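Local coordinates for similarities with probable monooxygenase (Photorhabdus luminescens, PDB 4HB9), which binds flavin-adenine dinucleotide and is probably a monooxygenase of the aromatic-ring hydroxylase type, at residues 110-115 and 236-241; 189-194 and 227-232. All coordinates share one frame; numbering follows the deposited sequence.

Contact 1: 110-115 and 236-241. With FAD (flavin-adenine dinucleotide), chain B; EDO (1,2-ethanediol), chain L.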
loop_
_atom_site.group_PDB
_atom_site.type_symbol
_atom_site.label_atom_id
_atom_site.label_comp_id
_atom_site.label_asym_id
_atom_site.label_seq_id
_atom_site.Cartn_x
_atom_site.Cartn_y
_atom_site.Cartn_z
ATOM N N SER A 110 -1.365 12.002 2.271
ATOM C CA SER A 110 -1.117 11.183 3.441
ATOM C C SER A 110 -2.057 9.990 3.377
ATOM O O SER A 110 -3.150 10.084 2.821
ATOM C CB SER A 110 -1.337 11.949 4.753
ATOM O OG SER A 110 -2.690 12.338 4.888
ATOM N N ARG A 111 -1.623 8.869 3.936
ATOM C CA ARG A 111 -2.533 7.728 4.086
ATOM C C ARG A 111 -3.760 8.105 4.897
ATOM O O ARG A 111 -4.889 7.732 4.532
ATOM C CB ARG A 111 -1.853 6.514 4.693
ATOM C CG ARG A 111 -2.851 5.367 4.811
ATOM C CD ARG A 111 -2.249 4.033 5.173
ATOM N NE ARG A 111 -3.300 3.010 5.202
ATOM C CZ ARG A 111 -3.446 2.020 4.312
ATOM N NH1 ARG A 111 -2.602 1.876 3.310
ATOM N NH2 ARG A 111 -4.468 1.178 4.427
ATOM N N THR A 112 -3.579 8.875 5.967
ATOM C CA THR A 112 -4.731 9.248 6.810
ATOM C C THR A 112 -5.780 10.065 6.026
ATOM O O THR A 112 -6.960 9.753 6.078
ATOM C CB THR A 112 -4.349 9.938 8.134
ATOM O OG1 THR A 112 -5.546 10.255 8.865
ATOM C CG2 THR A 112 -3.576 11.226 7.902
ATOM N N GLU A 113 -5.359 11.056 5.245
ATOM C CA GLU A 113 -6.319 11.811 4.440
ATOM C C GLU A 113 -7.000 10.965 3.381
ATOM O O GLU A 113 -8.181 11.127 3.145
ATOM C CB GLU A 113 -5.664 13.016 3.750
ATOM C CG GLU A 113 -5.258 14.169 4.677
ATOM C CD GLU A 113 -4.255 15.088 3.971
ATOM O OE1 GLU A 113 -3.145 14.607 3.616
ATOM O OE2 GLU A 113 -4.628 16.240 3.642
ATOM N N LEU A 114 -6.232 10.125 2.700
ATOM C CA LEU A 114 -6.770 9.281 1.669
ATOM C C LEU A 114 -7.846 8.376 2.259
ATOM O O LEU A 114 -8.945 8.252 1.666
ATOM C CB LEU A 114 -5.683 8.472 0.984
ATOM C CG LEU A 114 -6.122 7.547 -0.142
ATOM C CD1 LEU A 114 -6.822 8.303 -1.249
ATOM C CD2 LEU A 114 -4.924 6.800 -0.677
ATOM N N LYS A 115 -7.576 7.795 3.426
ATOM C CA LYS A 115 -8.592 6.924 4.080
ATOM C C LYS A 115 -9.863 7.683 4.483
ATOM O O LYS A 115 -10.974 7.189 4.304
ATOM C CB LYS A 115 -8.028 6.187 5.290
ATOM C CG LYS A 115 -7.103 5.020 4.947
ATOM C CD LYS A 115 -7.718 3.951 4.036
ATOM C CE LYS A 115 -9.033 3.340 4.552
ATOM N NZ LYS A 115 -8.902 2.860 5.954
ATOM N N SER A 236 -9.582 13.528 11.833
ATOM C CA SER A 236 -10.090 14.799 11.309
ATOM C C SER A 236 -9.271 15.985 11.806
ATOM O O SER A 236 -9.363 17.070 11.259
ATOM C CB SER A 236 -11.575 15.007 11.697
ATOM O OG SER A 236 -11.698 15.268 13.094
ATOM N N LEU A 237 -8.475 15.766 12.848
ATOM C CA LEU A 237 -7.594 16.794 13.404
ATOM C C LEU A 237 -6.127 16.614 13.011
ATOM O O LEU A 237 -5.264 17.310 13.517
ATOM C CB LEU A 237 -7.717 16.787 14.927
ATOM C CG LEU A 237 -9.104 17.169 15.472
ATOM C CD1 LEU A 237 -9.075 17.122 16.989
ATOM C CD2 LEU A 237 -9.556 18.548 14.988
ATOM N N ALA A 238 -5.822 15.701 12.098
ATOM C CA ALA A 238 -4.421 15.464 11.777
ATOM C C ALA A 238 -3.828 16.755 11.232
ATOM O O ALA A 238 -4.473 17.460 10.456
ATOM C CB ALA A 238 -4.273 14.337 10.758
ATOM N N GLU A 239 -2.607 17.066 11.654
ATOM C CA GLU A 239 -1.858 18.186 11.113
ATOM C C GLU A 239 -0.878 17.674 10.050
ATOM O O GLU A 239 0.114 17.018 10.365
ATOM C CB GLU A 239 -1.093 18.900 12.243
ATOM C CG GLU A 239 -0.254 20.070 11.783
ATOM C CD GLU A 239 0.601 20.656 12.902
ATOM O OE1 GLU A 239 0.475 20.220 14.074
ATOM O OE2 GLU A 239 1.399 21.564 12.596
ATOM N N ILE A 240 -1.144 17.988 8.791
ATOM C CA ILE A 240 -0.371 17.389 7.699
ATOM C C ILE A 240 0.808 18.287 7.327
ATOM O O ILE A 240 0.640 19.497 7.157
ATOM C CB ILE A 240 -1.246 17.136 6.471
ATOM C CG1 ILE A 240 -2.479 16.314 6.865
ATOM C CG2 ILE A 240 -0.429 16.461 5.367
ATOM C CD1 ILE A 240 -2.188 14.936 7.433
ATOM N N ASP A 241 1.993 17.695 7.225
ATOM C CA ASP A 241 3.178 18.436 6.792
ATOM C C ASP A 241 3.987 17.574 5.835
ATOM O O ASP A 241 3.683 16.376 5.630
ATOM C CB ASP A 241 4.014 18.840 8.008
ATOM C CG ASP A 241 4.899 20.091 7.770
ATOM O OD1 ASP A 241 4.951 20.659 6.650
ATOM O OD2 ASP A 241 5.590 20.465 8.736
HETATM P PA FAD B . -5.136 -2.434 3.250
HETATM O O1A FAD B . -5.242 -1.018 2.748
HETATM O O2A FAD B . -4.075 -2.946 4.163
HETATM O O5B FAD B . -6.559 -2.842 3.859
HETATM C C5B FAD B . -6.798 -4.112 4.438
HETATM C C4B FAD B . -7.984 -3.907 5.360
HETATM O O4B FAD B . -8.483 -5.195 5.762
HETATM C C3B FAD B . -7.641 -3.116 6.638
HETATM O O3B FAD B . -8.616 -2.109 6.910
HETATM C C2B FAD B . -7.636 -4.204 7.693
HETATM O O2B FAD B . -7.951 -3.777 9.006
HETATM C C1B FAD B . -8.718 -5.149 7.151
HETATM N N9A FAD B . -8.666 -6.530 7.633
HETATM C C8A FAD B . -7.578 -7.340 7.715
HETATM N N7A FAD B . -7.928 -8.588 8.143
HETATM C C5A FAD B . -9.264 -8.555 8.341
HETATM C C6A FAD B . -10.257 -9.542 8.806
HETATM N N6A FAD B . -9.802 -10.771 9.143
HETATM N N1A FAD B . -11.547 -9.158 8.904
HETATM C C2A FAD B . -11.942 -7.916 8.541
HETATM N N3A FAD B . -11.098 -6.960 8.105
HETATM C C4A FAD B . -9.756 -7.228 7.986
HETATM N N1 FAD B . 1.376 2.127 -2.172
HETATM C C2 FAD B . 1.434 2.930 -3.259
HETATM O O2 FAD B . 0.806 2.637 -4.335
HETATM N N3 FAD B . 2.152 4.068 -3.220
HETATM C C4 FAD B . 2.889 4.467 -2.179
HETATM O O4 FAD B . 3.540 5.544 -2.233
HETATM C C4X FAD B . 2.911 3.627 -0.978
HETATM N N5 FAD B . 3.621 3.963 0.137
HETATM C C5X FAD B . 3.611 3.143 1.212
HETATM C C6 FAD B . 4.349 3.458 2.347
HETATM C C7 FAD B . 4.346 2.631 3.473
HETATM C C7M FAD B . 5.151 2.977 4.711
HETATM C C8 FAD B . 3.555 1.389 3.459
HETATM C C8M FAD B . 3.522 0.478 4.666
HETATM C C9 FAD B . 2.814 1.067 2.326
HETATM C C9A FAD B . 2.801 1.887 1.197
HETATM N N10 FAD B . 2.049 1.551 0.049
HETATM C C10 FAD B . 2.088 2.394 -1.056
HETATM C "C1'" FAD B . 1.268 0.301 -0.048
HETATM C "C2'" FAD B . -0.206 0.483 0.308
HETATM O "O2'" FAD B . -0.353 1.163 1.543
HETATM C "C3'" FAD B . -0.864 -0.891 0.405
HETATM O "O3'" FAD B . -0.414 -1.692 -0.687
HETATM C "C4'" FAD B . -2.379 -0.765 0.334
HETATM O "O4'" FAD B . -2.838 -0.363 1.611
HETATM C "C5'" FAD B . -3.053 -2.069 -0.038
HETATM O "O5'" FAD B . -4.444 -1.824 -0.068
HETATM P P FAD B . -5.419 -3.003 0.431
HETATM O O1P FAD B . -6.798 -2.392 0.368
HETATM O O2P FAD B . -5.098 -4.258 -0.336
HETATM O O3P FAD B . -5.039 -3.367 1.947
HETATM C C1 EDO L . -9.686 1.614 9.271
HETATM O O1 EDO L . -10.636 1.149 8.310
HETATM C C2 EDO L . -8.939 0.408 9.796
HETATM O O2 EDO L . -8.113 -0.157 8.769
#
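Ile-240, at the start of strand 240-251, packs its CG1 and CD1 against the capping box that opens helix 111-119, formed by Ser-110 and Glu-113. In the box, Glu-113 N donates to Ser-110 OG at 3.0 Å, while the serine hydroxyl in turn gives its hydrogen to Glu-113 OE1, 2.6 Å from OG, on the lone pair anti to the other carboxylate oxygen. A weak bond from Ser-110 N reaches the same OE1, adding to the hold on the carboxylate. Ser-110 OG is placed for both roles by chi1 of 64°, which sets it between its own backbone N and carbonyl carbon.

The tight part of the contact lies here. Ile-240 CG1 comes to 3.6 Å from Glu-113 CD, the isoleucine branch crossing the glutamate chain at a slant, and CD1 stands 3.7 Å from Ser-110 OG. With no polar bond joining the two segments, the contact is a hydrocarbon branch laid against an internally bonded polar pair. Packing thins toward Ala-238: Thr-112 CG2 passes Ile-240 CD1 at 4.0 Å, the two side chains running opposite ways, and comes no closer than 4.3 Å to Ala-238 CB. Beyond it the chain runs out to solvent at Ser-236 and Leu-237.

On its other flank the helix start serves the cofactor. The side chain of Arg-111, extended from CG to NE, carries its guanidinium to FAD, which also takes backbone amides of Gly-12, His-46 and Asp-318. Arg-111 NH2 donates to the phosphate oxygen O1A, which lies in the guanidinium plane, and Arg-111 NH1 makes a nearly straight bond (173°) to the ribityl hydroxyl oxygen O4' at 2.8 Å.

Contact 2: 189-194 and 227-232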
loop_
_atom_site.group_PDB
_atom_site.type_symbol
_atom_site.label_atom_id
_atom_site.label_comp_id
_atom_site.label_asym_id
_atom_site.label_seq_id
_atom_site.Cartn_x
_atom_site.Cartn_y
_atom_site.Cartn_z
ATOM N N ARG A 189 11.320 8.837 8.544
ATOM C CA ARG A 189 10.827 10.101 8.047
ATOM C C ARG A 189 11.380 11.217 8.890
ATOM O O ARG A 189 11.598 11.054 10.091
ATOM C CB ARG A 189 9.292 10.140 8.074
ATOM C CG ARG A 189 8.684 10.099 9.477
ATOM C CD ARG A 189 7.162 10.123 9.489
ATOM N NE ARG A 189 6.693 10.708 10.763
ATOM C CZ ARG A 189 5.492 11.249 10.979
ATOM N NH1 ARG A 189 4.549 11.225 10.052
ATOM N NH2 ARG A 189 5.213 11.828 12.157
ATOM N N ALA A 190 11.556 12.370 8.263
ATOM C CA ALA A 190 11.983 13.563 8.974
ATOM C C ALA A 190 11.133 14.743 8.558
ATOM O O ALA A 190 11.043 15.045 7.375
ATOM C CB ALA A 190 13.440 13.834 8.678
ATOM N N ARG A 191 10.537 15.422 9.530
ATOM C CA ARG A 191 9.694 16.586 9.241
ATOM C C ARG A 191 10.496 17.727 8.612
ATOM O O ARG A 191 11.575 18.106 9.112
ATOM C CB ARG A 191 9.029 17.054 10.507
ATOM C CG ARG A 191 8.031 18.158 10.274
ATOM C CD ARG A 191 7.251 18.457 11.532
ATOM N NE ARG A 191 6.341 19.557 11.284
ATOM C CZ ARG A 191 5.726 20.247 12.238
ATOM N NH1 ARG A 191 5.920 19.958 13.517
ATOM N NH2 ARG A 191 4.915 21.237 11.911
ATOM N N LEU A 192 9.997 18.274 7.513
ATOM C CA LEU A 192 10.667 19.390 6.845
ATOM C C LEU A 192 10.282 20.690 7.509
ATOM O O LEU A 192 9.451 21.450 7.000
ATOM C CB LEU A 192 10.337 19.470 5.364
ATOM C CG LEU A 192 11.244 18.601 4.515
ATOM C CD1 LEU A 192 10.757 18.530 3.073
ATOM C CD2 LEU A 192 12.680 19.126 4.564
ATOM N N THR A 193 10.896 20.916 8.663
ATOM C CA THR A 193 10.645 22.093 9.461
ATOM C C THR A 193 11.437 23.241 8.827
ATOM O O THR A 193 12.314 23.021 7.970
ATOM C CB THR A 193 11.182 21.898 10.886
ATOM O OG1 THR A 193 12.570 21.601 10.792
ATOM C CG2 THR A 193 10.488 20.772 11.614
ATOM N N PRO A 194 11.164 24.480 9.266
ATOM C CA PRO A 194 12.000 25.608 8.846
ATOM C C PRO A 194 13.497 25.355 9.080
ATOM O O PRO A 194 14.313 25.589 8.196
ATOM C CB PRO A 194 11.474 26.766 9.713
ATOM C CG PRO A 194 10.058 26.418 9.950
ATOM C CD PRO A 194 10.015 24.914 10.074
ATOM N N ALA A 227 2.266 13.674 5.518
ATOM C CA ALA A 227 1.963 12.809 6.647
ATOM C C ALA A 227 1.633 13.618 7.891
ATOM O O ALA A 227 2.000 14.771 7.985
ATOM C CB ALA A 227 3.142 11.886 6.913
ATOM N N PRO A 228 0.958 13.010 8.856
ATOM C CA PRO A 228 0.631 13.730 10.068
ATOM C C PRO A 228 1.837 13.965 11.007
ATOM O O PRO A 228 2.673 13.093 11.201
ATOM C CB PRO A 228 -0.441 12.868 10.720
ATOM C CG PRO A 228 -0.330 11.521 10.105
ATOM C CD PRO A 228 0.429 11.635 8.832
ATOM N N VAL A 229 1.897 15.160 11.574
ATOM C CA VAL A 229 2.938 15.534 12.528
ATOM C C VAL A 229 2.803 14.656 13.767
ATOM O O VAL A 229 3.774 14.084 14.224
ATOM C CB VAL A 229 2.832 17.019 12.921
ATOM C CG1 VAL A 229 3.784 17.370 14.071
ATOM C CG2 VAL A 229 3.105 17.887 11.721
ATOM N N ASN A 230 1.576 14.521 14.269
ATOM C CA ASN A 230 1.311 13.775 15.499
ATOM C C ASN A 230 0.362 12.648 15.180
ATOM O O ASN A 230 -0.786 12.901 14.865
ATOM C CB ASN A 230 0.705 14.704 16.556
ATOM C CG ASN A 230 0.478 14.014 17.902
ATOM O OD1 ASN A 230 0.607 12.796 18.023
ATOM N ND2 ASN A 230 0.158 14.809 18.930
ATOM N N ILE A 231 0.828 11.407 15.254
ATOM C CA ILE A 231 -0.028 10.261 14.893
ATOM C C ILE A 231 -1.051 9.901 15.990
ATOM O O ILE A 231 -1.856 8.988 15.799
ATOM C CB ILE A 231 0.798 9.024 14.506
ATOM C CG1 ILE A 231 1.651 8.524 15.678
ATOM C CG2 ILE A 231 1.678 9.347 13.302
ATOM C CD1 ILE A 231 2.344 7.213 15.398
ATOM N N HIS A 232 -1.026 10.631 17.109
ATOM C CA HIS A 232 -1.870 10.311 18.267
ATOM C C HIS A 232 -3.059 11.229 18.425
ATOM O O HIS A 232 -3.536 11.417 19.540
ATOM C CB HIS A 232 -1.046 10.371 19.556
ATOM C CG HIS A 232 0.144 9.480 19.539
ATOM N ND1 HIS A 232 0.037 8.109 19.567
ATOM C CD2 HIS A 232 1.464 9.759 19.458
ATOM C CE1 HIS A 232 1.244 7.576 19.501
ATOM N NE2 HIS A 232 2.126 8.557 19.447
#
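Arg-189 reaches from the end of strand 179-191 to the carbonyl at the end of strand 218-228, passing the intervening strand 240-251, where Phe-243 makes a cation-pi contact with it. From CB, which points toward 227-232, the chain runs extended through CG and CD to NE, which forms a salt bridge with Asp-290. CZ lies 3.4 Å from Pro-228 O, and the two terminal nitrogens share that one oxygen: NH1 donates to Pro-228 O at 2.9 Å and NH2 to the same atom at 3.0 Å. The oxygen sits at the guanidinium edge, near its plane, so the two bonds bend to meet at one acceptor, with N-H...O angles of 146° and 140°. NH1 also touches Ala-227 CB at 3.5 Å; a further bond from NH1 goes to Gly-42 O. The buried charge is thus spread over several partners, which should fix the rotation of the group.

Arg-191 meets the second segment differently. Val-229 CG2 rests on the middle of one face of its guanidinium, 3.5 Å off the plane, while CG1 approaches NH1 at 3.4 Å. Asp-241 takes the NE of Arg-191 in a salt bridge, and the valine methyls pack on the flat face without any polar bond.

Both arginines span strand 240-251: Arg-189 ties the end of strand 179-191 to the last carbonyl of strand 218-228, and Arg-191 lies on Val-229 just beyond it. The mixed sheet they join is consistent with the one that stands beside the FAD-binding Rossmann-type part in flavin-dependent aromatic hydroxylases.

How the contacts relate
The centres of contacts 1 and 2 lie about 11 Å apart, in the same half of the molecule, and both draw on the seven-stranded mixed sheet. Along the chain, 110-115 comes first, followed by 189-194, 227-232 and 236-241, so both segments of contact 2 fall between those of contact 1. Strand 240-251 of contact 1 runs between strands 179-191 and 218-228 of contact 2, antiparallel to both. Direct links join them: a probable backbone hydrogen bond between Val-229 N and Glu-239 O at 2.8 Å, and Ser-110 CB packed on Ala-227 CA. Together they connect the ends of three neighbouring inner strands to the helix that carries the FAD-binding Arg-111.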